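Fluoroacetyl-CoA thioesterase (Streptomyces cattleya, PDB 3KUV) hydrolyses fluoroacetyl-CoA to fluoroacetate and coenzyme A before it can react with citrate synthase, and so confers fluoroacetate resistance. Local coordinates at residues Gly97-Trp102 and Thr117-Val122; Pro82-Thr87 and Ala106-Asp111; Lys21-Leu26 and Ala34-Val39. The protein carries 1 engineered substitution. All blocks are in the same frame, centred on the assembly; numbering follows the deposited sequence. Where two conformers were deposited one is given.

Contact 1: residues Gly97-Trp102 and Thr117-Val122; sequences GRRLSW and THERAV. With ACT (acetate ion), chain F.
The guanidinium of Arg99 has Glu119 CG over one face, 3.4 Å from Arg99 NH2, and at its edge an acetate ion, probably from the crystallisation liquor, whose OXT accepts a fairly straight hydrogen bond of 3.1 Å from Arg99 NH1. On the same side of the sheet the two side chains run alongside each other, guanidinium and carboxylate planes 15° apart; Arg99 gets there by being extended, with CG anti to its backbone N (chi1 -179°). Glu119 OE2 stays 4.6 Å from Arg99 NH2 and well out of the guanidinium plane, so any attraction is probably one of charge alone. That oxygen instead accepts from a water, 2.6 Å away, which also donates to Trp102 O. Arg98, just before strand 99-107, carries Ala121 CB over one face and grips a single acceptor side-on: NE and NH2 both donate bent hydrogen bonds to Val122 O (3.1 and 2.9 Å), which is tilted about 20° from the guanidinium plane. On the other side of the sheet, Trp102 has His118 O at its ring edge and its ring slid well off that of His118. Trp102 NE1 is buried without a polar partner, the aliphatic Arg120 CG 4.0 Å from it. Paired backbone hydrogen bonds join Leu100 to Arg120 and Trp102 to His118 in this antiparallel hairpin of strands 99-107 and 112-124. Both faces carry charge: Arg99, Glu119 and acetate on one, Arg120 on the other, where a salt bridge to Glu50 and a hydrogen bond to Ser67 fix the orientation of a substrate-binding guanidinium beside the active site.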
ATOM      1  N   GLY B  97       4.973  -4.438 -24.088  1.00 21.58           N
ATOM      2  CA  GLY B  97       6.398  -4.138 -23.820  1.00 21.69           C
ATOM      3  C   GLY B  97       6.716  -4.517 -22.372  1.00 18.54           C
ATOM      4  O   GLY B  97       6.468  -5.627 -21.927  1.00 20.41           O
ATOM      5  N   ARG B  98       7.236  -3.542 -21.645  1.00 17.49           N
ATOM      6  CA  ARG B  98       7.670  -3.784 -20.267  1.00 13.76           C
ATOM      7  C   ARG B  98       6.492  -3.693 -19.326  1.00 14.13           C
ATOM      8  O   ARG B  98       6.692  -3.932 -18.145  1.00 13.45           O
ATOM      9  CB  ARG B  98       8.706  -2.744 -19.859  1.00 15.08           C
ATOM     10  CG  ARG B  98       8.092  -1.374 -19.548  1.00 21.00           C
ATOM     11  CD  ARG B  98       9.026  -0.187 -19.236  1.00 29.31           C
ATOM     12  NE  ARG B  98      10.131  -0.583 -18.395  1.00 29.83           N
ATOM     13  CZ  ARG B  98      10.889   0.269 -17.716  1.00 32.70           C
ATOM     14  NH1 ARG B  98      10.607   1.585 -17.752  1.00 30.00           N
ATOM     15  NH2 ARG B  98      11.935  -0.212 -17.025  1.00 30.30           N
ATOM     16  N   ARG B  99       5.330  -3.271 -19.816  1.00 14.00           N
ATOM     17  CA  ARG B  99       4.174  -2.960 -18.914  1.00 13.23           C
ATOM     18  C   ARG B  99       3.218  -4.127 -18.826  1.00 13.23           C
ATOM     19  O   ARG B  99       2.728  -4.669 -19.844  1.00 14.16           O
ATOM     20  CB  ARG B  99       3.407  -1.742 -19.407  1.00 12.87           C
ATOM     21  CG  ARG B  99       2.204  -1.365 -18.466  1.00 17.88           C
ATOM     22  CD  ARG B  99       1.544  -0.098 -19.059  1.00 23.82           C
ATOM     23  NE  ARG B  99       0.135   0.015 -18.800  0.50 32.02           N
ATOM     24  CZ  ARG B  99      -0.381   0.729 -17.817  0.50 35.64           C
ATOM     25  NH1 ARG B  99       0.413   1.397 -16.982  0.50 37.40           N
ATOM     26  NH2 ARG B  99      -1.697   0.782 -17.681  0.50 35.90           N
ATOM     27  N   LEU B 100       2.875  -4.567 -17.605  1.00 10.09           N
ATOM     28  CA  LEU B 100       1.933  -5.676 -17.321  1.00 10.27           C
ATOM     29  C   LEU B 100       0.815  -5.086 -16.438  1.00 12.86           C
ATOM     30  O   LEU B 100       1.110  -4.370 -15.475  1.00 11.76           O
ATOM     31  CB  LEU B 100       2.553  -6.915 -16.642  1.00  9.74           C
ATOM     32  CG  LEU B 100       3.518  -7.741 -17.488  1.00 12.52           C
ATOM     33  CD1 LEU B 100       4.886  -7.094 -17.499  1.00 17.40           C
ATOM     34  CD2 LEU B 100       3.612  -9.185 -16.991  1.00 14.92           C
ATOM     35  N   SER B 101      -0.437  -5.365 -16.756  1.00 10.87           N
ATOM     36  CA  SER B 101      -1.605  -4.782 -16.094  1.00 12.62           C
ATOM     37  C   SER B 101      -2.419  -5.916 -15.610  1.00 11.90           C
ATOM     38  O   SER B 101      -2.628  -6.973 -16.318  1.00 10.85           O
ATOM     39  CB  SER B 101      -2.441  -3.982 -17.094  1.00 14.57           C
ATOM     40  OG  SER B 101      -1.718  -2.841 -17.652  1.00 20.47           O
ATOM     41  N   TRP B 102      -2.965  -5.792 -14.390  1.00 12.01           N
ATOM     42  CA  TRP B 102      -3.631  -6.863 -13.706  1.00 11.98           C
ATOM     43  C   TRP B 102      -4.972  -6.376 -13.103  1.00  9.68           C
ATOM     44  O   TRP B 102      -5.068  -5.168 -12.756  1.00 11.32           O
ATOM     45  CB  TRP B 102      -2.749  -7.272 -12.522  1.00 15.44           C
ATOM     46  CG  TRP B 102      -1.285  -7.638 -12.906  1.00 18.57           C
ATOM     47  CD1 TRP B 102      -0.193  -6.807 -13.025  1.00 19.16           C
ATOM     48  CD2 TRP B 102      -0.856  -8.903 -13.065  1.00 14.88           C
ATOM     49  NE1 TRP B 102       0.903  -7.511 -13.369  1.00 15.22           N
ATOM     50  CE2 TRP B 102       0.505  -8.849 -13.437  1.00 21.41           C
ATOM     51  CE3 TRP B 102      -1.545 -10.164 -13.035  1.00 16.55           C
ATOM     52  CZ2 TRP B 102       1.231  -9.985 -13.621  1.00 13.59           C
ATOM     53  CZ3 TRP B 102      -0.871 -11.231 -13.286  1.00 14.16           C
ATOM     54  CH2 TRP B 102       0.539 -11.177 -13.593  1.00 24.19           C
ATOM     55  N   THR B 117      -7.287  -2.683  -9.607  1.00  8.03           N
ATOM     56  CA  THR B 117      -6.298  -2.850 -10.658  1.00  9.37           C
ATOM     57  C   THR B 117      -4.889  -2.561 -10.151  1.00 10.05           C
ATOM     58  O   THR B 117      -4.697  -1.837  -9.177  1.00 10.33           O
ATOM     59  CB  THR B 117      -6.587  -1.952 -11.885  1.00  9.33           C
ATOM     60  OG1 THR B 117      -6.754  -0.575 -11.431  1.00 11.28           O
ATOM     61  CG2 THR B 117      -7.886  -2.382 -12.646  1.00 12.26           C
ATOM     62  N   HIS B 118      -3.886  -3.098 -10.845  1.00  9.20           N
ATOM     63  CA  HIS B 118      -2.458  -2.903 -10.478  1.00  9.88           C
ATOM     64  C   HIS B 118      -1.663  -2.977 -11.774  1.00 10.73           C
ATOM     65  O   HIS B 118      -1.923  -3.878 -12.642  1.00 12.55           O
ATOM     66  CB  HIS B 118      -2.000  -4.054  -9.581  1.00 10.72           C
ATOM     67  CG  HIS B 118      -0.550  -3.918  -9.167  1.00  9.98           C
ATOM     68  ND1 HIS B 118       0.397  -4.937  -9.172  1.00 13.07           N
ATOM     69  CD2 HIS B 118       0.097  -2.802  -8.752  1.00  6.76           C
ATOM     70  CE1 HIS B 118       1.557  -4.462  -8.723  1.00  6.23           C
ATOM     71  NE2 HIS B 118       1.393  -3.189  -8.471  1.00 11.53           N
ATOM     72  N   GLU B 119      -0.684  -2.114 -11.925  1.00  8.25           N
ATOM     73  CA  GLU B 119       0.237  -2.178 -13.113  1.00  8.72           C
ATOM     74  C   GLU B 119       1.652  -2.256 -12.614  1.00  9.36           C
ATOM     75  O   GLU B 119       1.985  -1.705 -11.541  1.00  9.08           O
ATOM     76  CB  GLU B 119       0.093  -0.912 -13.936  1.00 11.46           C
ATOM     77  CG  GLU B 119      -1.300  -0.848 -14.691  1.00 13.66           C
ATOM     78  CD  GLU B 119      -2.452  -0.481 -13.802  1.00 20.74           C
ATOM     79  OE1 GLU B 119      -2.248   0.411 -12.975  1.00 20.40           O
ATOM     80  OE2 GLU B 119      -3.577  -0.984 -13.931  1.00 22.73           O
ATOM     81  N   ARG B 120       2.475  -2.951 -13.412  1.00  9.25           N
ATOM     82  CA  ARG B 120       3.888  -3.148 -13.128  1.00  8.64           C
ATOM     83  C   ARG B 120       4.743  -2.880 -14.353  1.00  9.65           C
ATOM     84  O   ARG B 120       4.264  -2.925 -15.460  1.00 10.89           O
ATOM     85  CB  ARG B 120       4.144  -4.600 -12.723  1.00  8.69           C
ATOM     86  CG  ARG B 120       3.301  -4.972 -11.436  1.00  9.04           C
ATOM     87  CD  ARG B 120       3.751  -6.283 -10.792  1.00  8.66           C
ATOM     88  NE  ARG B 120       5.095  -6.219 -10.227  1.00  9.08           N
ATOM     89  CZ  ARG B 120       5.439  -5.551  -9.129  1.00  9.44           C
ATOM     90  NH1 ARG B 120       4.442  -5.000  -8.380  1.00  9.37           N
ATOM     91  NH2 ARG B 120       6.701  -5.407  -8.715  1.00 11.09           N
ATOM     92  N   ALA B 121       6.024  -2.603 -14.140  1.00  9.61           N
ATOM     93  CA  ALA B 121       6.984  -2.414 -15.196  1.00  9.84           C
ATOM     94  C   ALA B 121       8.203  -3.342 -14.975  1.00  9.85           C
ATOM     95  O   ALA B 121       8.771  -3.342 -13.866  1.00 10.57           O
ATOM     96  CB  ALA B 121       7.489  -0.967 -15.250  1.00 11.99           C
ATOM     97  N   VAL B 122       8.575  -4.084 -16.010  1.00 10.12           N
ATOM     98  CA  VAL B 122       9.807  -4.903 -15.974  1.00  9.52           C
ATOM     99  C   VAL B 122      11.056  -3.999 -15.991  1.00 12.19           C
ATOM    100  O   VAL B 122      11.088  -2.977 -16.639  1.00 12.89           O
ATOM    101  CB  VAL B 122       9.837  -5.798 -17.206  1.00 10.95           C
ATOM    102  CG1 VAL B 122      11.145  -6.679 -17.118  1.00 12.51           C
ATOM    103  CG2 VAL B 122       8.615  -6.766 -17.189  1.00 13.57           C
TER
HETATM  104  C   ACT F 140      -2.156   3.422 -14.748  1.00 30.99           C
HETATM  105  O   ACT F 140      -1.940   4.594 -14.171  1.00 31.53           O
HETATM  106  OXT ACT F 140      -1.235   2.519 -14.654  1.00 30.31           O
HETATM  107  CH3 ACT F 140      -3.362   3.077 -15.583  1.00 30.70           C
HETATM  108  O   HOH W   1      -4.980  -2.920 -14.861  1.00 12.16           O

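Contact 2: residues Pro82-Thr87 and Ala106-Asp111; sequences PGLTVT and AHDGVD
A His107 chi1 of 96°, away from the usual staggered values, together with the backbone pairing brings its ring alongside Thr87, whose CB lies over one face, 4.2 Å from the ring centroid. This CH-pi contact holds for the conformer described, one of two, and is therefore tentative. Thr87 chi1 (-64°) sets OG1 anti to the carbonyl carbon, and OG1 is hydrogen-bonded to Asp14 on strand 10-16. In Asp108, CG stands between backbone N and carbonyl carbon (chi1 61°), turning the carboxylate back to its own loop. Asp108 OD1 accepts from Val110 N and also from Asp111 N, the latter bond almost straight. Leu84 CD1 lies 3.8 Å from Asp108 OD2, an oxygen hydrogen-bonded to Thr80 of the same chain and salt-bridged to Lys135 of the second subunit. Thr87 N donates to His107 O over 2.8 Å, and His107 N returns a bond to Thr87 O. Towards Thr85 the direct ladder bonds stop although the chains stay close, Val86 CA 4.2 Å from Asp108 CA, and a water links Thr85 N and Asp108 O. On the buried side Val86 CG1 meets Ala106 CB at 4.1 Å, both residues packing on helix 42-57. These are antiparallel neighbours in the hot dog fold, a sheet wrapped round a central helix, with an Asx turn at Asp108 leading out of strand 99-107.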
ATOM      1  N   PRO B  82      -5.469 -10.665  12.487  1.00 11.57           N
ATOM      2  CA  PRO B  82      -4.441 -11.755  12.338  1.00 11.65           C
ATOM      3  C   PRO B  82      -5.081 -13.114  12.554  1.00 13.37           C
ATOM      4  O   PRO B  82      -6.052 -13.301  13.293  1.00 14.90           O
ATOM      5  CB  PRO B  82      -3.457 -11.464  13.451  1.00 14.05           C
ATOM      6  CG  PRO B  82      -3.608  -9.913  13.695  1.00 15.30           C
ATOM      7  CD  PRO B  82      -5.067  -9.673  13.521  1.00 15.58           C
ATOM      8  N   GLY B  83      -4.608 -14.048  11.775  1.00 13.04           N
ATOM      9  CA  GLY B  83      -4.998 -15.457  11.906  1.00 13.22           C
ATOM     10  C   GLY B  83      -5.906 -15.938  10.791  1.00 13.52           C
ATOM     11  O   GLY B  83      -5.982 -17.189  10.497  1.00 14.55           O
ATOM     12  N   LEU B  84      -6.576 -15.032  10.071  1.00 10.34           N
ATOM     13  CA  LEU B  84      -7.293 -15.417   8.828  1.00 10.35           C
ATOM     14  C   LEU B  84      -6.313 -15.527   7.661  1.00  9.20           C
ATOM     15  O   LEU B  84      -5.238 -14.962   7.717  1.00 11.32           O
ATOM     16  CB  LEU B  84      -8.399 -14.355   8.440  1.00 11.13           C
ATOM     17  CG  LEU B  84      -9.545 -14.367   9.467  1.00 11.24           C
ATOM     18  CD1 LEU B  84     -10.523 -13.322   9.014  1.00 14.33           C
ATOM     19  CD2 LEU B  84     -10.305 -15.693   9.567  1.00 14.35           C
ATOM     20  N   THR B  85      -6.725 -16.277   6.627  1.00  9.46           N
ATOM     21  CA  THR B  85      -5.900 -16.396   5.420  1.00  9.05           C
ATOM     22  C   THR B  85      -6.470 -15.378   4.397  1.00  9.52           C
ATOM     23  O   THR B  85      -7.665 -15.473   4.030  1.00 10.15           O
ATOM     24  CB  THR B  85      -6.027 -17.779   4.829  1.00  9.51           C
ATOM     25  OG1 THR B  85      -5.600 -18.773   5.813  1.00 10.35           O
ATOM     26  CG2 THR B  85      -5.187 -17.969   3.567  1.00 11.91           C
ATOM     27  N   VAL B  86      -5.612 -14.499   3.936  1.00  8.41           N
ATOM     28  CA  VAL B  86      -5.979 -13.588   2.841  1.00  9.73           C
ATOM     29  C   VAL B  86      -5.578 -14.321   1.534  1.00  9.93           C
ATOM     30  O   VAL B  86      -4.388 -14.763   1.361  1.00 10.90           O
ATOM     31  CB  VAL B  86      -5.278 -12.238   2.959  1.00  9.42           C
ATOM     32  CG1 VAL B  86      -5.534 -11.416   1.624  1.00 10.72           C
ATOM     33  CG2 VAL B  86      -5.858 -11.500   4.138  1.00 11.43           C
ATOM     34  N   THR B  87      -6.518 -14.507   0.626  1.00  9.99           N
ATOM     35  CA  THR B  87      -6.219 -15.056  -0.711  1.00 10.28           C
ATOM     36  C   THR B  87      -6.332 -13.877  -1.677  1.00  9.40           C
ATOM     37  O   THR B  87      -7.404 -13.278  -1.782  1.00  9.54           O
ATOM     38  CB  THR B  87      -7.199 -16.162  -1.121  1.00 12.43           C
ATOM     39  OG1 THR B  87      -7.066 -17.293  -0.228  1.00 12.47           O
ATOM     40  CG2 THR B  87      -6.978 -16.617  -2.570  1.00 12.75           C
ATOM     41  N   ALA B 106      -9.136  -9.610  -3.331  1.00 10.89           N
ATOM     42  CA  ALA B 106      -8.658 -10.331  -2.119  1.00 10.78           C
ATOM     43  C   ALA B 106      -9.856 -10.644  -1.207  1.00 10.28           C
ATOM     44  O   ALA B 106     -10.883  -9.925  -1.213  1.00 10.62           O
ATOM     45  CB  ALA B 106      -7.576  -9.543  -1.370  1.00 12.67           C
ATOM     46  N   HIS B 107      -9.819 -11.812  -0.569  0.50  3.54           N
ATOM     47  CA  HIS B 107     -10.843 -12.220   0.370  0.50  5.52           C
ATOM     48  C   HIS B 107     -10.112 -12.869   1.517  0.50  3.37           C
ATOM     49  O   HIS B 107      -8.984 -13.394   1.365  0.50  2.79           O
ATOM     50  CB  HIS B 107     -11.760 -13.092  -0.451  0.50  7.38           C
ATOM     51  CG  HIS B 107     -11.514 -14.520  -0.361  0.65 15.58           C
ATOM     52  ND1 HIS B 107     -11.278 -15.291  -1.469  0.65 18.48           N
ATOM     53  CD2 HIS B 107     -11.406 -15.348   0.711  0.65 12.32           C
ATOM     54  CE1 HIS B 107     -11.028 -16.532  -1.094  0.65 16.50           C
ATOM     55  NE2 HIS B 107     -11.081 -16.604   0.235  0.65 12.39           N
ATOM     56  N   ASP B 108     -10.719 -12.786   2.716  1.00  9.12           N
ATOM     57  CA  ASP B 108     -10.044 -13.363   3.892  1.00  9.75           C
ATOM     58  C   ASP B 108     -10.672 -14.666   4.395  1.00 11.94           C
ATOM     59  O   ASP B 108     -10.499 -15.005   5.565  1.00 12.90           O
ATOM     60  CB  ASP B 108      -9.894 -12.338   5.042  1.00 10.36           C
ATOM     61  CG  ASP B 108     -11.245 -11.817   5.557  1.00 10.54           C
ATOM     62  OD1 ASP B 108     -12.285 -12.420   5.269  1.00 12.23           O
ATOM     63  OD2 ASP B 108     -11.156 -10.792   6.307  1.00 11.19           O
ATOM     64  N   GLY B 109     -11.440 -15.344   3.555  1.00 11.66           N
ATOM     65  CA  GLY B 109     -12.153 -16.546   3.997  1.00 13.32           C
ATOM     66  C   GLY B 109     -13.543 -16.228   4.592  1.00 15.14           C
ATOM     67  O   GLY B 109     -14.421 -17.121   4.663  1.00 17.30           O
ATOM     68  N   VAL B 110     -13.749 -14.989   5.036  1.00 14.69           N
ATOM     69  CA  VAL B 110     -15.027 -14.560   5.632  1.00 13.57           C
ATOM     70  C   VAL B 110     -15.680 -13.549   4.733  1.00 13.42           C
ATOM     71  O   VAL B 110     -16.833 -13.751   4.256  1.00 16.74           O
ATOM     72  CB  VAL B 110     -14.799 -13.986   7.021  1.00 14.13           C
ATOM     73  CG1 VAL B 110     -16.161 -13.525   7.581  1.00 16.64           C
ATOM     74  CG2 VAL B 110     -14.127 -15.065   7.913  1.00 16.21           C
ATOM     75  N   ASP B 111     -14.941 -12.503   4.388  1.00 12.88           N
ATOM     76  CA  ASP B 111     -15.471 -11.450   3.569  1.00 13.79           C
ATOM     77  C   ASP B 111     -14.563 -11.203   2.335  1.00 13.83           C
ATOM     78  O   ASP B 111     -13.352 -11.400   2.402  1.00 12.59           O
ATOM     79  CB  ASP B 111     -15.464 -10.104   4.337  1.00 14.09           C
ATOM     80  CG  ASP B 111     -16.366 -10.102   5.576  1.00 15.39           C
ATOM     81  OD1 ASP B 111     -17.562 -10.514   5.399  1.00 20.82           O
ATOM     82  OD2 ASP B 111     -15.879  -9.747   6.685  1.00 15.76           O
TER
HETATM   83  O   HOH W   2      -9.402 -17.436   6.422  1.00 11.95           O

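Contact 3: residues Lys21-Leu26 and Ala34-Val39; sequences KTVRHL and AEFPEV
Glu38 is held by two residues of 21-26. Thr22 OG1 donates a short hydrogen bond of 2.6 Å to Glu38 OE1, meeting it on the syn side but well out of the carboxylate plane. Arg24 completes the grip with a salt bridge in which NE lies 3.2 Å from Glu38 OE2; its N-H is shared with OE1, and both hydrogen bonds are weak because they are strongly bent. The guanidinium and carboxylate planes stand nearly perpendicular, at 86°, so the pairing lacks the coplanar two-pronged geometry and probably relies mostly on charge. Glu38 reaches these partners by bending at chi2 (-81°), which folds the carboxylate back towards Thr22. Beside this polar cluster, Val23 CG1 packs against Phe36 at its CB, 3.7 Å away, and against the root of the ring, while the other branch of Val23, CG2, faces Val39 CG2 at 4.3 Å. The backbones meet through a weak hydrogen bond from Val23 N to Val39 O, 3.0 Å long.

These residues join the short, weakly bonded helical turn 23-26 to the connection between helix 31-34 and helix 42-57, the central helix of the hot dog fold. That connection makes an inverse gamma turn centred on Glu38. A water adds a further tie, accepting from Arg24 N at 2.9 Å and lying within donating distance of Pro37 O and Glu38 OE1. Further out, the Phe36 ring packs edge-to-face with Phe33, and Phe36 touches Ser67 of the second subunit. Lys21, just before the turn, extends to that subunit too: NZ bonds to Leu26 O and forms a salt bridge with Glu29, both of the neighbouring chain.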
ATOM      1  N   LYS B  21       1.475  -7.792  10.972  1.00 12.72           N
ATOM      2  CA  LYS B  21       1.041  -7.058   9.769  1.00 11.69           C
ATOM      3  C   LYS B  21      -0.159  -6.186  10.016  1.00 13.24           C
ATOM      4  O   LYS B  21      -0.884  -5.841   9.088  1.00 11.37           O
ATOM      5  CB  LYS B  21       0.730  -8.034   8.609  1.00 13.15           C
ATOM      6  CG  LYS B  21       1.976  -8.888   8.207  1.00 15.89           C
ATOM      7  CD  LYS B  21       3.041  -8.057   7.520  1.00 17.94           C
ATOM      8  CE  LYS B  21       4.081  -9.057   7.068  1.00 18.83           C
ATOM      9  NZ  LYS B  21       5.384  -8.406   6.769  1.00 20.38           N
ATOM     10  N   THR B  22      -0.365  -5.812  11.278  1.00 12.51           N
ATOM     11  CA  THR B  22      -1.436  -4.830  11.559  1.00 11.91           C
ATOM     12  C   THR B  22      -0.958  -3.418  11.372  1.00 11.23           C
ATOM     13  O   THR B  22       0.209  -3.174  11.157  1.00 12.82           O
ATOM     14  CB  THR B  22      -1.984  -5.048  13.002  1.00 13.03           C
ATOM     15  OG1 THR B  22      -0.911  -4.825  13.943  1.00 13.93           O
ATOM     16  CG2 THR B  22      -2.557  -6.475  13.161  1.00 15.77           C
ATOM     17  N   VAL B  23      -1.941  -2.488  11.397  1.00 11.64           N
ATOM     18  CA  VAL B  23      -1.621  -1.073  11.134  1.00 11.70           C
ATOM     19  C   VAL B  23      -0.428  -0.521  11.937  1.00 12.37           C
ATOM     20  O   VAL B  23       0.439   0.146  11.362  1.00 12.16           O
ATOM     21  CB  VAL B  23      -2.875  -0.282  11.453  1.00 12.33           C
ATOM     22  CG1 VAL B  23      -2.587   1.242  11.416  1.00 12.24           C
ATOM     23  CG2 VAL B  23      -3.976  -0.627  10.390  1.00 12.36           C
ATOM     24  N   ARG B  24      -0.465  -0.770  13.254  1.00 13.26           N
ATOM     25  CA  ARG B  24       0.672  -0.262  14.067  1.00 14.09           C
ATOM     26  C   ARG B  24       2.078  -0.688  13.663  1.00 14.31           C
ATOM     27  O   ARG B  24       3.071   0.056  13.880  1.00 16.68           O
ATOM     28  CB  ARG B  24       0.384  -0.506  15.571  1.00 15.37           C
ATOM     29  CG  ARG B  24       0.418  -2.011  15.977  1.00 17.61           C
ATOM     30  CD  ARG B  24       0.140  -2.163  17.495  1.00 21.79           C
ATOM     31  NE  ARG B  24       0.366  -3.576  17.782  1.00 25.45           N
ATOM     32  CZ  ARG B  24       1.011  -4.089  18.818  1.00 36.42           C
ATOM     33  NH1 ARG B  24       1.437  -3.308  19.822  1.00 41.72           N
ATOM     34  NH2 ARG B  24       1.123  -5.419  18.890  1.00 35.94           N
ATOM     35  N   HIS B  25       2.164  -1.885  13.064  1.00 13.13           N
ATOM     36  CA  HIS B  25       3.436  -2.377  12.566  1.00 13.83           C
ATOM     37  C   HIS B  25       3.895  -1.794  11.249  1.00 14.22           C
ATOM     38  O   HIS B  25       5.112  -1.881  10.894  1.00 14.31           O
ATOM     39  CB  HIS B  25       3.321  -3.911  12.430  1.00 13.86           C
ATOM     40  CG  HIS B  25       3.205  -4.625  13.734  1.00 13.16           C
ATOM     41  ND1 HIS B  25       4.313  -5.029  14.454  1.00 20.21           N
ATOM     42  CD2 HIS B  25       2.109  -5.038  14.408  1.00 13.70           C
ATOM     43  CE1 HIS B  25       3.886  -5.625  15.561  1.00 19.18           C
ATOM     44  NE2 HIS B  25       2.562  -5.633  15.578  1.00 21.29           N
ATOM     45  N   LEU B  26       2.957  -1.204  10.479  1.00 11.95           N
ATOM     46  CA  LEU B  26       3.451  -0.539   9.219  1.00 10.13           C
ATOM     47  C   LEU B  26       4.319   0.698   9.495  1.00 12.54           C
ATOM     48  O   LEU B  26       5.319   0.915   8.808  1.00 13.67           O
ATOM     49  CB  LEU B  26       2.210  -0.259   8.351  1.00 11.75           C
ATOM     50  CG  LEU B  26       2.571   0.264   6.925  1.00 10.15           C
ATOM     51  CD1 LEU B  26       3.119  -0.887   6.057  1.00 10.59           C
ATOM     52  CD2 LEU B  26       1.276   0.790   6.336  1.00 13.51           C
ATOM     53  N   ALA B  34      -0.354   3.780  16.244  1.00 22.42           N
ATOM     54  CA  ALA B  34      -0.138   2.944  17.414  1.00 22.44           C
ATOM     55  C   ALA B  34      -1.422   2.643  18.157  1.00 24.11           C
ATOM     56  O   ALA B  34      -1.455   1.620  18.867  1.00 25.89           O
ATOM     57  CB  ALA B  34       0.946   3.639  18.328  1.00 24.59           C
ATOM     58  N   GLU B  35      -2.459   3.487  18.006  1.00 24.26           N
ATOM     59  CA  GLU B  35      -3.763   3.322  18.648  1.00 25.16           C
ATOM     60  C   GLU B  35      -4.831   2.646  17.775  1.00 22.94           C
ATOM     61  O   GLU B  35      -6.004   2.546  18.178  1.00 24.06           O
ATOM     62  CB  GLU B  35      -4.329   4.649  19.178  1.00 26.42           C
ATOM     63  CG  GLU B  35      -4.531   5.775  18.178  1.00 31.33           C
ATOM     64  CD  GLU B  35      -5.105   7.102  18.820  1.00 40.64           C
ATOM     65  OE1 GLU B  35      -4.895   8.206  18.239  1.00 41.85           O
ATOM     66  OE2 GLU B  35      -5.749   7.050  19.904  1.00 45.33           O
ATOM     67  N   PHE B  36      -4.459   2.249  16.551  1.00 20.19           N
ATOM     68  CA  PHE B  36      -5.489   1.719  15.665  1.00 18.67           C
ATOM     69  C   PHE B  36      -5.869   0.290  16.034  1.00 17.23           C
ATOM     70  O   PHE B  36      -5.062  -0.449  16.627  1.00 18.68           O
ATOM     71  CB  PHE B  36      -4.959   1.673  14.213  1.00 18.49           C
ATOM     72  CG  PHE B  36      -5.309   2.891  13.334  1.00 16.78           C
ATOM     73  CD1 PHE B  36      -5.987   2.716  12.130  1.00 18.96           C
ATOM     74  CD2 PHE B  36      -4.887   4.150  13.684  1.00 19.37           C
ATOM     75  CE1 PHE B  36      -6.275   3.811  11.330  1.00 19.71           C
ATOM     76  CE2 PHE B  36      -5.227   5.276  12.886  1.00 19.48           C
ATOM     77  CZ  PHE B  36      -5.867   5.063  11.685  1.00 17.86           C
ATOM     78  N   PRO B  37      -7.035  -0.125  15.540  1.00 16.69           N
ATOM     79  CA  PRO B  37      -7.416  -1.525  15.684  1.00 17.50           C
ATOM     80  C   PRO B  37      -6.387  -2.497  15.057  1.00 17.33           C
ATOM     81  O   PRO B  37      -5.624  -2.122  14.166  1.00 15.86           O
ATOM     82  CB  PRO B  37      -8.700  -1.617  14.897  1.00 15.81           C
ATOM     83  CG  PRO B  37      -9.264  -0.154  14.810  1.00 22.08           C
ATOM     84  CD  PRO B  37      -8.026   0.645  14.728  1.00 18.31           C
ATOM     85  N   GLU B  38      -6.313  -3.696  15.616  1.00 15.70           N
ATOM     86  CA  GLU B  38      -5.333  -4.734  15.190  1.00 15.75           C
ATOM     87  C   GLU B  38      -5.837  -5.481  13.979  1.00 14.80           C
ATOM     88  O   GLU B  38      -6.401  -6.608  14.033  1.00 14.87           O
ATOM     89  CB  GLU B  38      -5.097  -5.707  16.349  1.00 17.40           C
ATOM     90  CG  GLU B  38      -4.181  -5.034  17.424  1.00 18.67           C
ATOM     91  CD  GLU B  38      -2.699  -5.105  17.047  1.00 26.78           C
ATOM     92  OE1 GLU B  38      -2.299  -4.431  16.109  1.00 27.53           O
ATOM     93  OE2 GLU B  38      -1.908  -5.829  17.698  1.00 34.67           O
ATOM     94  N   VAL B  39      -5.744  -4.768  12.851  1.00 12.00           N
ATOM     95  CA  VAL B  39      -6.267  -5.315  11.573  1.00 11.66           C
ATOM     96  C   VAL B  39      -5.207  -5.055  10.486  1.00 10.00           C
ATOM     97  O   VAL B  39      -4.354  -4.169  10.620  1.00 11.86           O
ATOM     98  CB  VAL B  39      -7.611  -4.636  11.130  1.00 12.08           C
ATOM     99  CG1 VAL B  39      -8.712  -4.980  12.180  1.00 13.24           C
ATOM    100  CG2 VAL B  39      -7.471  -3.114  10.962  1.00 14.98           C
TER
HETATM  101  O   HOH W   3      -2.663  -1.881  14.833  1.00 15.79           O

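Contacts 1 and 2 belong to one antiparallel sheet and share strand 99-107, pairing it with strand 112-124 in the first and strand 85-96 in the second; their centres lie about 25 Å apart. Contact 3 lies outside that sheet, its centre about 17 Å from that of contact 2, yet the two touch: Pro82 CG packs 3.6 Å from Thr22 CG2. Contacts 1 and 3 remain separate, their nearest atoms about 15 Å apart. Contact 1 reaches the active site directly, the Arg120 side chain about 3 Å from that of Glu50; the side chains of Ala106 and Val39 are about 8 and 7 Å from that of His76. Contacts 2 and 3 both reach the second subunit.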